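Local coordinates for protein aspartate-semialdehyde dehydrogenase (Thermus thermophilus, PDB 2YV3) that probably catalyses the NADPH-dependent reductive dephosphorylation of L-aspartyl-4-phosphate to L-aspartate-semialdehyde, a shared step on the routes to lysine and methionine, at residues 131-136 / 288-293. Sequence-based numbering, arbitrary orientation.
Sequences AMALWP and VEVGRI
Met132 and Val288 meet through aliphatic carbons. Met132 CG lies 3.3 Å from Val288 CG1, and the two side chains cross at a slant. Met132 CB also touches this methyl, at 3.7 Å from Val288 CG1. The methionine sets out toward the strand with CG anti to the backbone N (chi1 -161°). It then bends at chi2 and chi3, and its end leads away. CB and CG do the touching. The side chain also touches Val105 and Glu107.

The second apolar pair is Ala133 with Val290. Ala133 CB meets Val290 CG2 at 3.6 Å. A chi1 of -179° puts Val290 CG2 beside its own backbone N, facing Ala133. Val288 and Val290 are two apart on the strand and both point at the helix. Glu289 between them turns the other way and forms a salt bridge with Lys285.

The four touching residues are buried, and the packing is purely apolar. Helix 125-141 lies here against one face of the mixed sheet of the dimerisation domain, at strand 288-295, one of the two outermost strands of that sheet within the chain. Antiparallel strand 302-310 pairs with that strand, and its Val307 touches both valines. Farther along the strand, Arg292 forms a salt bridge with Glu207 of the second subunit. Pro136 packs on Leu259 of helix 252-259. Ile293 of the strand touches the same helix at Pro252 and Arg256.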
# COMPACT_ATOMS: atom_id res chain seq x y z
N ALA A 131 15.71 -6.05 -3.76
CA ALA A 131 17.03 -6.11 -4.37
C ALA A 131 16.95 -7.02 -5.59
O ALA A 131 17.49 -6.73 -6.66
CB ALA A 131 18.06 -6.65 -3.36
N MET A 132 16.27 -8.13 -5.42
CA MET A 132 16.11 -9.08 -6.49
C MET A 132 15.70 -8.36 -7.77
O MET A 132 15.97 -8.82 -8.88
CB MET A 132 15.04 -10.10 -6.11
CG MET A 132 15.13 -11.37 -6.92
SD MET A 132 16.43 -12.47 -6.36
CE MET A 132 17.57 -11.36 -5.40
N ALA A 133 15.05 -7.23 -7.61
CA ALA A 133 14.63 -6.47 -8.77
C ALA A 133 15.53 -5.25 -8.91
O ALA A 133 15.96 -4.92 -10.02
CB ALA A 133 13.17 -6.04 -8.62
N LEU A 134 15.85 -4.61 -7.79
CA LEU A 134 16.68 -3.41 -7.84
C LEU A 134 18.16 -3.67 -8.07
O LEU A 134 18.93 -2.75 -8.31
CB LEU A 134 16.51 -2.57 -6.57
CG LEU A 134 16.90 -1.10 -6.78
CD1 LEU A 134 15.79 -0.41 -7.59
CD2 LEU A 134 17.13 -0.40 -5.44
N TRP A 135 18.57 -4.93 -8.01
CA TRP A 135 19.96 -5.22 -8.25
C TRP A 135 20.35 -4.90 -9.69
O TRP A 135 21.26 -4.10 -9.94
CB TRP A 135 20.29 -6.69 -7.97
CG TRP A 135 21.69 -6.91 -8.32
CD1 TRP A 135 22.20 -7.88 -9.13
CD2 TRP A 135 22.77 -6.04 -8.00
NE1 TRP A 135 23.53 -7.65 -9.35
CE2 TRP A 135 23.91 -6.53 -8.67
CE3 TRP A 135 22.89 -4.89 -7.22
CZ2 TRP A 135 25.15 -5.91 -8.57
CZ3 TRP A 135 24.11 -4.28 -7.12
CH2 TRP A 135 25.23 -4.79 -7.80
N PRO A 136 19.67 -5.53 -10.67
CA PRO A 136 19.98 -5.28 -12.08
C PRO A 136 19.75 -3.85 -12.60
O PRO A 136 20.40 -3.43 -13.55
CB PRO A 136 19.13 -6.33 -12.80
CG PRO A 136 17.97 -6.54 -11.87
CD PRO A 136 18.62 -6.56 -10.53
N VAL A 288 10.33 -13.55 -7.79
CA VAL A 288 9.74 -12.32 -7.38
C VAL A 288 9.17 -11.83 -8.68
O VAL A 288 9.83 -11.94 -9.72
CB VAL A 288 10.82 -11.32 -6.87
CG1 VAL A 288 12.01 -11.32 -7.83
CG2 VAL A 288 10.25 -9.93 -6.77
N GLU A 289 7.96 -11.32 -8.67
CA GLU A 289 7.40 -10.80 -9.89
C GLU A 289 7.65 -9.31 -9.89
O GLU A 289 7.75 -8.71 -8.82
CB GLU A 289 5.91 -11.11 -9.98
CG GLU A 289 5.63 -12.56 -10.41
CD GLU A 289 4.22 -13.02 -10.07
OE1 GLU A 289 3.87 -14.16 -10.40
OE2 GLU A 289 3.48 -12.23 -9.46
N VAL A 290 7.81 -8.72 -11.07
CA VAL A 290 8.03 -7.28 -11.19
C VAL A 290 7.24 -6.70 -12.38
O VAL A 290 7.36 -7.16 -13.52
CB VAL A 290 9.54 -6.96 -11.36
CG1 VAL A 290 9.74 -5.45 -11.47
CG2 VAL A 290 10.32 -7.52 -10.17
N GLY A 291 6.44 -5.69 -12.12
CA GLY A 291 5.63 -5.11 -13.16
C GLY A 291 5.43 -3.62 -13.02
O GLY A 291 6.10 -2.95 -12.22
N ARG A 292 4.51 -3.11 -13.82
CA ARG A 292 4.16 -1.70 -13.85
C ARG A 292 5.33 -0.79 -14.17
O ARG A 292 5.32 0.40 -13.85
CB ARG A 292 3.50 -1.30 -12.54
CG ARG A 292 2.18 -1.97 -12.36
CD ARG A 292 1.24 -1.61 -13.48
NE ARG A 292 0.08 -0.92 -12.93
CZ ARG A 292 0.07 0.34 -12.54
NH1 ARG A 292 1.16 1.08 -12.68
NH2 ARG A 292 -1.01 0.85 -11.96
N ILE A 293 6.34 -1.35 -14.82
CA ILE A 293 7.51 -0.58 -15.22
C ILE A 293 6.99 0.58 -16.06
O ILE A 293 6.36 0.36 -17.09
CB ILE A 293 8.46 -1.43 -16.06
CG1 ILE A 293 7.70 -2.06 -17.25
CG2 ILE A 293 9.06 -2.55 -15.20
CD1 ILE A 293 7.85 -1.36 -18.61